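Ubiquitin conjugating enzyme (Plasmodium yoelii, PDB 2PWQ) probably accepts activated ubiquitin as a thioester and passes it on to target proteins, as an E2 of the ubiquitin-conjugating family. Local coordinates at residues T160-V163 / W164-F168; N114-S117 / P118-I122; V146-M149 / Y150-H154; T77-N80 / D81-Y84. All blocks are in the same frame, centred on the assembly; numbering follows the deposited sequence.

Interaction 1. Residues T160-V163 / W164-F168; sequences TASV and WTKTF
Trp164 lies beside Thr160, one turn back along helix 154-168, and the two side chains point the same way. At the root of the indole, CB packs 3.6 Å from Thr160 O. CG keeps the same company, and CD1 comes closer still, 3.2 Å from Thr160 O. CD1 also meets Val163 CG1 at 4.2 Å. Beyond it, NE1 is 4.0 Å from Thr160 CG2. One face of the indole carries Phe168 CE1, offset toward the rim, and the ring meets Trp96 with the two planes inclined at about 55°.

The backbone bond beneath is nearly straight, Trp164 N to Thr160 O at 3.0 Å. On the flank facing the fold, Thr165 OG1 lies 2.8 Å from Ala161 O, with Pro66 O a second acceptor within reach of its one proton. Farther round, Thr167 OG1 gives a hydrogen bond of 2.7 Å to Val163 O from well above the carbonyl plane, a position set by chi1 of -53°, which keeps OG1 beside its own backbone N and turned back down the helix. Because the bond from Thr167 N to the same carbonyl is weak, the hydroxyl supplements the backbone near the helix's C-terminal end.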
loop_
_atom_site.group_PDB
_atom_site.type_symbol
_atom_site.label_atom_id
_atom_site.label_comp_id
_atom_site.label_asym_id
_atom_site.label_seq_id
_atom_site.Cartn_x
_atom_site.Cartn_y
_atom_site.Cartn_z
ATOM N N THR A 160 -6.736 -14.468 -12.619
ATOM C CA THR A 160 -6.348 -14.876 -11.264
ATOM C C THR A 160 -6.423 -13.673 -10.281
ATOM O O THR A 160 -7.013 -13.753 -9.194
ATOM C CB THR A 160 -4.939 -15.478 -11.285
ATOM O OG1 THR A 160 -4.947 -16.640 -12.115
ATOM C CG2 THR A 160 -4.476 -15.887 -9.892
ATOM N N ALA A 161 -5.851 -12.552 -10.698
ATOM C CA ALA A 161 -5.886 -11.312 -9.924
ATOM C C ALA A 161 -7.303 -10.812 -9.702
ATOM O O ALA A 161 -7.634 -10.345 -8.629
ATOM C CB ALA A 161 -5.008 -10.247 -10.593
ATOM N N SER A 162 -8.153 -10.917 -10.694
ATOM C CA SER A 162 -9.557 -10.675 -10.464
ATOM C C SER A 162 -10.305 -11.634 -9.458
ATOM O O SER A 162 -11.078 -11.161 -8.615
ATOM C CB SER A 162 -10.247 -10.661 -11.821
ATOM O OG SER A 162 -11.639 -10.345 -11.666
ATOM N N VAL A 163 -10.085 -12.959 -9.551
ATOM C CA VAL A 163 -10.645 -13.910 -8.588
ATOM C C VAL A 163 -10.224 -13.479 -7.185
ATOM O O VAL A 163 -11.065 -13.289 -6.323
ATOM C CB VAL A 163 -10.208 -15.423 -8.887
ATOM C CG1 VAL A 163 -10.589 -16.397 -7.722
ATOM C CG2 VAL A 163 -10.830 -15.936 -10.175
ATOM N N TRP A 164 -8.924 -13.340 -6.967
ATOM C CA TRP A 164 -8.394 -12.958 -5.675
ATOM C C TRP A 164 -8.925 -11.640 -5.113
ATOM O O TRP A 164 -9.159 -11.545 -3.892
ATOM C CB TRP A 164 -6.875 -12.980 -5.696
ATOM C CG TRP A 164 -6.278 -14.366 -5.716
ATOM C CD1 TRP A 164 -6.713 -15.444 -6.436
ATOM C CD2 TRP A 164 -5.090 -14.806 -5.029
ATOM N NE1 TRP A 164 -5.906 -16.529 -6.203
ATOM C CE2 TRP A 164 -4.889 -16.153 -5.363
ATOM C CE3 TRP A 164 -4.199 -14.194 -4.145
ATOM C CZ2 TRP A 164 -3.818 -16.871 -4.883
ATOM C CZ3 TRP A 164 -3.132 -14.899 -3.688
ATOM C CH2 TRP A 164 -2.950 -16.227 -4.036
ATOM N N THR A 165 -9.164 -10.650 -5.987
ATOM C CA THR A 165 -9.788 -9.400 -5.573
ATOM C C THR A 165 -11.213 -9.608 -5.056
ATOM O O THR A 165 -11.619 -9.052 -4.013
ATOM C CB THR A 165 -9.866 -8.369 -6.755
ATOM O OG1 THR A 165 -8.554 -8.071 -7.196
ATOM C CG2 THR A 165 -10.534 -7.124 -6.312
ATOM N N LYS A 166 -11.976 -10.406 -5.797
ATOM C CA LYS A 166 -13.390 -10.571 -5.491
ATOM C C LYS A 166 -13.546 -11.584 -4.344
ATOM O O LYS A 166 -14.587 -11.633 -3.721
ATOM C CB LYS A 166 -14.216 -10.953 -6.735
ATOM C CG LYS A 166 -14.265 -9.873 -7.798
ATOM C CD LYS A 166 -15.375 -10.080 -8.803
ATOM C CE LYS A 166 -15.345 -8.978 -9.871
ATOM N NZ LYS A 166 -15.398 -7.554 -9.313
ATOM N N THR A 167 -12.477 -12.318 -4.042
ATOM C CA THR A 167 -12.451 -13.288 -2.931
ATOM C C THR A 167 -11.910 -12.702 -1.633
ATOM O O THR A 167 -12.560 -12.817 -0.583
ATOM C CB THR A 167 -11.613 -14.524 -3.320
ATOM O OG1 THR A 167 -12.114 -15.021 -4.558
ATOM C CG2 THR A 167 -11.694 -15.634 -2.249
ATOM N N PHE A 168 -10.721 -12.088 -1.715
ATOM C CA PHE A 168 -9.953 -11.623 -0.546
ATOM C C PHE A 168 -10.069 -10.132 -0.196
ATOM O O PHE A 168 -9.793 -9.747 0.937
ATOM C CB PHE A 168 -8.469 -12.031 -0.676
ATOM C CG PHE A 168 -8.279 -13.500 -0.838
ATOM C CD1 PHE A 168 -7.748 -14.033 -2.003
ATOM C CD2 PHE A 168 -8.704 -14.369 0.169
ATOM C CE1 PHE A 168 -7.592 -15.432 -2.161
ATOM C CE2 PHE A 168 -8.551 -15.751 0.019
ATOM C CZ PHE A 168 -8.015 -16.274 -1.146
#

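Interaction 2. Residues N114-S117 / P118-I122; sequences NEWS and PALTI
Leu120 folds back over the indole of Trp116 across a type I beta turn, Ser117 to Leu120, which belongs to the link between helices 110-115 and 122-134 of the ubiquitin-conjugating fold. The tight part is a CH-pi contact: Leu120 CB stands 3.5 Å from the centroid of the Trp116 six-membered ring, only 14° off the normal. CZ3 is the nearest ring atom to it. Trp116 has chi1 of -165°, which swings the indole away from its own backbone N and under the leucine. The far rim of the ring reaches the next peptide, with CH2 3.8 Å from Thr121 N. The indole's polar corner is held as well, since NE1 hydrogen-bonds to Pro83 O, and Pro86 and Pro87 also touch the side chain.

The turn itself is the solvent side, with Pro118 and Ala119 exposed at the bend, where Ser117 OG lies 3.4 Å from Ala119 CB. Its closing bond runs from Leu120 N to Ser117 O at 2.7 Å, the donor tilted out of the carbonyl plane. Pro118 O is nevertheless tied to Arg27 of helix 23-37, and Thr121 is the N-cap of helix 122-134. Back toward helix 110-115, Leu120 CD1 ends 3.6 Å from Glu115 O.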
loop_
_atom_site.group_PDB
_atom_site.type_symbol
_atom_site.label_atom_id
_atom_site.label_comp_id
_atom_site.label_asym_id
_atom_site.label_seq_id
_atom_site.Cartn_x
_atom_site.Cartn_y
_atom_site.Cartn_z
ATOM N N ASN A 114 15.432 4.990 -0.644
ATOM C CA ASN A 114 16.471 5.966 -1.001
ATOM C C ASN A 114 15.963 7.306 -1.543
ATOM O O ASN A 114 16.729 8.263 -1.645
ATOM C CB ASN A 114 17.589 5.361 -1.870
ATOM C CG ASN A 114 17.070 4.417 -2.947
ATOM O OD1 ASN A 114 17.584 3.305 -3.108
ATOM N ND2 ASN A 114 16.064 4.861 -3.701
ATOM N N GLU A 115 14.679 7.388 -1.871
ATOM C CA GLU A 115 14.088 8.681 -2.184
ATOM C C GLU A 115 13.577 9.439 -0.946
ATOM O O GLU A 115 13.251 10.626 -1.048
ATOM C CB GLU A 115 12.970 8.555 -3.241
ATOM C CG GLU A 115 13.455 8.288 -4.673
ATOM C CD GLU A 115 14.693 9.132 -5.068
ATOM O OE1 GLU A 115 15.802 8.539 -5.176
ATOM O OE2 GLU A 115 14.559 10.378 -5.247
ATOM N N TRP A 116 13.509 8.775 0.214
ATOM C CA TRP A 116 12.786 9.353 1.356
ATOM C C TRP A 116 13.358 10.670 1.869
ATOM O O TRP A 116 14.567 10.819 2.010
ATOM C CB TRP A 116 12.576 8.368 2.530
ATOM C CG TRP A 116 11.545 8.934 3.449
ATOM C CD1 TRP A 116 11.776 9.692 4.549
ATOM C CD2 TRP A 116 10.115 8.878 3.285
ATOM N NE1 TRP A 116 10.584 10.099 5.102
ATOM C CE2 TRP A 116 9.548 9.616 4.349
ATOM C CE3 TRP A 116 9.268 8.265 2.358
ATOM C CZ2 TRP A 116 8.173 9.767 4.512
ATOM C CZ3 TRP A 116 7.889 8.410 2.520
ATOM C CH2 TRP A 116 7.358 9.158 3.597
ATOM N N SER A 117 12.462 11.623 2.105
ATOM C CA SER A 117 12.786 12.851 2.806
ATOM C C SER A 117 11.523 13.347 3.508
ATOM O O SER A 117 10.395 13.027 3.081
ATOM C CB SER A 117 13.283 13.928 1.828
ATOM O OG SER A 117 12.203 14.693 1.282
ATOM N N PRO A 118 11.702 14.142 4.582
ATOM C CA PRO A 118 10.656 14.895 5.273
ATOM C C PRO A 118 9.603 15.520 4.371
ATOM O O PRO A 118 8.526 15.859 4.849
ATOM C CB PRO A 118 11.454 15.975 5.992
ATOM C CG PRO A 118 12.702 15.248 6.409
ATOM C CD PRO A 118 13.015 14.311 5.248
ATOM N N ALA A 119 9.884 15.662 3.079
ATOM C CA ALA A 119 8.890 16.221 2.162
ATOM C C ALA A 119 7.814 15.181 1.779
ATOM O O ALA A 119 6.659 15.524 1.486
ATOM C CB ALA A 119 9.584 16.790 0.898
ATOM N N LEU A 120 8.207 13.907 1.780
ATOM C CA LEU A 120 7.288 12.826 1.445
ATOM C C LEU A 120 6.267 12.598 2.593
ATOM O O LEU A 120 6.468 13.053 3.724
ATOM C CB LEU A 120 8.107 11.578 1.072
ATOM C CG LEU A 120 8.629 11.616 -0.383
ATOM C CD1 LEU A 120 9.624 10.529 -0.675
ATOM C CD2 LEU A 120 7.458 11.542 -1.374
ATOM N N THR A 121 5.148 11.958 2.276
ATOM C CA THR A 121 4.120 11.658 3.251
ATOM C C THR A 121 3.618 10.224 3.041
ATOM O O THR A 121 3.716 9.629 1.949
ATOM C CB THR A 121 2.892 12.578 3.141
ATOM O OG1 THR A 121 2.200 12.275 1.932
ATOM C CG2 THR A 121 3.297 14.095 3.119
ATOM N N ILE A 122 3.014 9.703 4.100
ATOM C CA ILE A 122 2.438 8.381 4.026
ATOM C C ILE A 122 1.353 8.282 2.939
ATOM O O ILE A 122 1.391 7.380 2.155
ATOM C CB ILE A 122 1.974 7.943 5.435
ATOM C CG1 ILE A 122 3.216 7.719 6.291
ATOM C CG2 ILE A 122 1.171 6.657 5.349
ATOM C CD1 ILE A 122 2.983 7.729 7.742
#

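Interaction 3. Residues V146-M149 / Y150-H154; sequences VAKM and YKENH
Lys148 sends CG directly away from its backbone N (chi1 178°) and then folds at chi2, 122°, while Glu152 bends at its own chi2, 101°; together these turns lay the two chains obliquely across one another, one helical turn apart. The setting is the C-terminal turn of helix 144-152 in the ubiquitin-conjugating fold, just before Asn153 N-caps helix 154-168. What touches is aliphatic carbon and carboxylate: Glu152 OE1 rests 3.4 Å from Lys148 CD and 3.6 Å from Lys148 CG. Lys148 continues to bend beyond CD, and its NZ stays 4.8 Å from Glu152 OE1, too far for a salt bridge, though the opposite charges probably still attract weakly. Both side chains lie on the exposed flank.

Underneath, the backbone is firmly bonded, with Glu152 N to Lys148 O at 2.7 Å and Lys151 N to Ala147 O at 3.0 Å. The inner flank belongs to Val146, Met149 and Tyr150. Tyr150 CB packs 3.3 Å from Val146 O, and its ring goes on to meet Phe157 edge-to-face. Met149 leaves the helix extended as far as its sulfur and packs on Trp96, Leu156 and Thr160, joining this helix to the next.

Asn153 makes the transition between the helices. Its OD1 reaches forward in a weak hydrogen bond to Leu156 N, while its backbone N still closes the old helix, Asn153 N lying 2.9 Å from Met149 O.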
loop_
_atom_site.group_PDB
_atom_site.type_symbol
_atom_site.label_atom_id
_atom_site.label_comp_id
_atom_site.label_asym_id
_atom_site.label_seq_id
_atom_site.Cartn_x
_atom_site.Cartn_y
_atom_site.Cartn_z
ATOM N N VAL A 146 3.794 -15.237 -9.591
ATOM C CA VAL A 146 2.880 -14.249 -10.182
ATOM C C VAL A 146 3.531 -13.608 -11.406
ATOM O O VAL A 146 2.869 -13.397 -12.410
ATOM C CB VAL A 146 2.435 -13.132 -9.201
ATOM C CG1 VAL A 146 1.319 -12.309 -9.811
ATOM C CG2 VAL A 146 1.960 -13.714 -7.884
ATOM N N ALA A 147 4.822 -13.305 -11.303
ATOM C CA ALA A 147 5.565 -12.631 -12.383
ATOM C C ALA A 147 5.725 -13.535 -13.612
ATOM O O ALA A 147 5.588 -13.077 -14.751
ATOM C CB ALA A 147 6.930 -12.169 -11.872
ATOM N N LYS A 148 6.014 -14.819 -13.371
ATOM C CA LYS A 148 6.032 -15.816 -14.433
ATOM C C LYS A 148 4.691 -15.794 -15.157
ATOM O O LYS A 148 4.662 -15.713 -16.386
ATOM C CB LYS A 148 6.347 -17.216 -13.888
ATOM C CG LYS A 148 6.334 -18.336 -14.941
ATOM C CD LYS A 148 7.682 -19.069 -14.985
ATOM C CE LYS A 148 7.764 -20.196 -13.981
ATOM N NZ LYS A 148 6.934 -21.358 -14.412
ATOM N N MET A 149 3.595 -15.824 -14.405
ATOM C CA MET A 149 2.276 -15.872 -14.997
ATOM C C MET A 149 1.969 -14.583 -15.748
ATOM O O MET A 149 1.326 -14.595 -16.792
ATOM C CB MET A 149 1.223 -16.101 -13.915
ATOM C CG MET A 149 -0.183 -16.246 -14.489
ATOM S SD MET A 149 -1.525 -16.330 -13.288
ATOM C CE MET A 149 -1.404 -18.022 -12.657
ATOM N N TYR A 150 2.414 -13.467 -15.188
ATOM C CA TYR A 150 2.113 -12.155 -15.738
ATOM C C TYR A 150 2.731 -12.064 -17.151
ATOM O O TYR A 150 2.067 -11.661 -18.115
ATOM C CB TYR A 150 2.631 -11.069 -14.784
ATOM C CG TYR A 150 2.289 -9.681 -15.220
ATOM C CD1 TYR A 150 0.999 -9.185 -15.053
ATOM C CD2 TYR A 150 3.246 -8.870 -15.837
ATOM C CE1 TYR A 150 0.673 -7.923 -15.469
ATOM C CE2 TYR A 150 2.929 -7.593 -16.273
ATOM C CZ TYR A 150 1.645 -7.125 -16.088
ATOM O OH TYR A 150 1.300 -5.866 -16.506
ATOM N N LYS A 151 3.984 -12.500 -17.251
ATOM C CA LYS A 151 4.709 -12.578 -18.513
ATOM C C LYS A 151 4.252 -13.747 -19.429
ATOM O O LYS A 151 3.863 -13.519 -20.574
ATOM C CB LYS A 151 6.218 -12.613 -18.238
ATOM C CG LYS A 151 6.788 -11.317 -17.701
ATOM C CD LYS A 151 8.237 -11.505 -17.270
ATOM C CE LYS A 151 8.973 -10.168 -17.182
ATOM N NZ LYS A 151 10.351 -10.300 -16.599
ATOM N N GLU A 152 4.264 -14.985 -18.925
ATOM C CA GLU A 152 3.925 -16.181 -19.755
ATOM C C GLU A 152 2.470 -16.347 -20.211
ATOM O O GLU A 152 2.232 -16.856 -21.305
ATOM C CB GLU A 152 4.452 -17.479 -19.138
ATOM C CG GLU A 152 5.765 -17.973 -19.745
ATOM C CD GLU A 152 7.004 -17.651 -18.902
ATOM O OE1 GLU A 152 7.575 -18.606 -18.318
ATOM O OE2 GLU A 152 7.409 -16.458 -18.827
ATOM N N ASN A 153 1.509 -15.940 -19.382
ATOM C CA ASN A 153 0.082 -16.093 -19.690
ATOM C C ASN A 153 -0.612 -14.981 -18.959
ATOM O O ASN A 153 -1.049 -15.137 -17.816
ATOM C CB ASN A 153 -0.492 -17.459 -19.238
ATOM C CG ASN A 153 -1.944 -17.706 -19.733
ATOM O OD1 ASN A 153 -2.637 -16.798 -20.197
ATOM N ND2 ASN A 153 -2.397 -18.951 -19.621
ATOM N N HIS A 154 -0.685 -13.847 -19.629
ATOM C CA HIS A 154 -1.120 -12.626 -19.017
ATOM C C HIS A 154 -2.626 -12.616 -18.896
ATOM O O HIS A 154 -3.152 -12.096 -17.917
ATOM C CB HIS A 154 -0.639 -11.415 -19.818
ATOM C CG HIS A 154 -1.151 -10.113 -19.290
ATOM N ND1 HIS A 154 -2.339 -9.550 -19.721
ATOM C CD2 HIS A 154 -0.656 -9.279 -18.343
ATOM C CE1 HIS A 154 -2.551 -8.419 -19.067
ATOM N NE2 HIS A 154 -1.556 -8.240 -18.210
#

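Interaction 4. Residues T77-N80 / D81-Y84; sequences TIPN and DYPY
Ile78 and Tyr82 meet at a slant across a type I beta turn that runs from Pro79 to Tyr82. The methyl CG2 of Ile78 does the touching, 3.5 Å from Tyr82 CG and equally close to Tyr82 CB, so it sits at the root of the phenol rather than squarely over the ring. Tyr82 has chi1 of -168°, which throws the ring away from its own backbone N and to the isoleucine's side of the turn. Pro79 adds a looser contact, CD to Tyr82 CD1 at 4.2 Å, while on one face of the same ring lies Pro83 CB, offset toward the rim.

At the outer corner the orientations differ. The Asp81 side chain crosses that of Pro79 at about a right angle, putting OD1 3.3 Å from Pro79 CB. The Asn80 amide and Asp81 carboxylate planes stand 89° apart, nearly perpendicular. The turn is closed by Tyr82 N to Pro79 O, 3.1 Å, with the donor 62° out of the carbonyl plane.

Tyr82 and the cis proline Pro83 open the Tyr-Pro-x-x-Pro-Pro signature of E2 enzymes. Between strands 71-77 and 88-91, the turn tucks Ile78 and Tyr82 against Leu28 of helix 23-37 and Ile122 of helix 122-134, and Tyr82 OH hydrogen-bonds to Glu31 of the former helix.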
loop_
_atom_site.group_PDB
_atom_site.type_symbol
_atom_site.label_atom_id
_atom_site.label_comp_id
_atom_site.label_asym_id
_atom_site.label_seq_id
_atom_site.Cartn_x
_atom_site.Cartn_y
_atom_site.Cartn_z
ATOM N N THR A 77 4.171 0.540 9.562
ATOM C CA THR A 77 4.913 0.797 10.785
ATOM C C THR A 77 5.851 1.986 10.602
ATOM O O THR A 77 6.751 1.979 9.723
ATOM C CB THR A 77 5.628 -0.451 11.375
ATOM O OG1 THR A 77 6.933 -0.553 10.845
ATOM C CG2 THR A 77 4.898 -1.736 11.072
ATOM N N ILE A 78 5.615 3.030 11.399
ATOM C CA ILE A 78 6.295 4.325 11.227
ATOM C C ILE A 78 7.448 4.386 12.199
ATOM O O ILE A 78 7.242 4.122 13.390
ATOM C CB ILE A 78 5.321 5.473 11.487
ATOM C CG1 ILE A 78 4.140 5.347 10.543
ATOM C CG2 ILE A 78 6.017 6.845 11.370
ATOM C CD1 ILE A 78 2.924 6.017 11.002
ATOM N N PRO A 79 8.672 4.713 11.716
ATOM C CA PRO A 79 9.827 4.701 12.627
ATOM C C PRO A 79 9.796 5.855 13.621
ATOM O O PRO A 79 9.123 6.860 13.360
ATOM C CB PRO A 79 11.030 4.838 11.670
ATOM C CG PRO A 79 10.500 5.553 10.514
ATOM C CD PRO A 79 9.076 5.091 10.342
ATOM N N ASN A 80 10.526 5.709 14.734
ATOM C CA ASN A 80 10.521 6.710 15.815
ATOM C C ASN A 80 11.173 8.050 15.491
ATOM O O ASN A 80 10.917 9.049 16.173
ATOM C CB ASN A 80 10.993 6.145 17.174
ATOM C CG ASN A 80 12.381 5.470 17.127
ATOM O OD1 ASN A 80 13.133 5.575 16.146
ATOM N ND2 ASN A 80 12.716 4.762 18.211
ATOM N N ASP A 81 11.964 8.072 14.419
ATOM C CA ASP A 81 12.549 9.306 13.880
ATOM C C ASP A 81 11.828 9.917 12.675
ATOM O O ASP A 81 12.290 10.920 12.103
ATOM C CB ASP A 81 14.034 9.105 13.548
ATOM C CG ASP A 81 14.327 7.761 12.889
ATOM O OD1 ASP A 81 13.396 7.035 12.479
ATOM O OD2 ASP A 81 15.532 7.433 12.776
ATOM N N TYR A 82 10.704 9.336 12.282
ATOM C CA TYR A 82 9.909 9.937 11.224
ATOM C C TYR A 82 9.785 11.464 11.437
ATOM O O TYR A 82 9.569 11.895 12.570
ATOM C CB TYR A 82 8.540 9.283 11.211
ATOM C CG TYR A 82 7.717 9.590 10.001
ATOM C CD1 TYR A 82 7.874 8.862 8.818
ATOM C CD2 TYR A 82 6.766 10.611 10.035
ATOM C CE1 TYR A 82 7.084 9.152 7.701
ATOM C CE2 TYR A 82 5.997 10.912 8.939
ATOM C CZ TYR A 82 6.160 10.192 7.771
ATOM O OH TYR A 82 5.361 10.501 6.719
ATOM N N PRO A 83 9.878 12.291 10.360
ATOM C CA PRO A 83 9.906 11.984 8.931
ATOM C C PRO A 83 11.293 11.815 8.317
ATOM O O PRO A 83 11.423 11.964 7.109
ATOM C CB PRO A 83 9.199 13.203 8.301
ATOM C CG PRO A 83 9.244 14.293 9.352
ATOM C CD PRO A 83 9.943 13.747 10.569
ATOM N N TYR A 84 12.291 11.478 9.132
ATOM C CA TYR A 84 13.690 11.396 8.690
ATOM C C TYR A 84 14.022 10.002 8.188
ATOM O O TYR A 84 15.094 9.786 7.627
ATOM C CB TYR A 84 14.668 11.812 9.816
ATOM C CG TYR A 84 14.528 13.246 10.330
ATOM C CD1 TYR A 84 15.575 13.875 11.025
ATOM C CD2 TYR A 84 13.350 13.983 10.115
ATOM C CE1 TYR A 84 15.439 15.202 11.498
ATOM C CE2 TYR A 84 13.197 15.282 10.577
ATOM C CZ TYR A 84 14.230 15.891 11.264
ATOM O OH TYR A 84 14.020 17.185 11.707
#

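In the fold
Along the chain the order is interaction 4, 2, 3, 1, and in space they form two pairs well separated in the ubiquitin-conjugating fold. Interactions 4 and 2 have centres about 10 Å apart and touch through Tyr82, Pro83 and Trp116, joining the loop after strand 71-77 to the link leading into helix 122-134. Interactions 3 and 1 lie on the consecutive helices 144-152 and 154-168, centres about 16 Å apart, and meet through Met149 and Thr160. The pairs stand 32 to 36 Å apart between centres. Glu115 and Ala147, one from each pair, each come about 12 Å, side chain to side chain, from Cys108, the predicted thioester cysteine, and neither touches it.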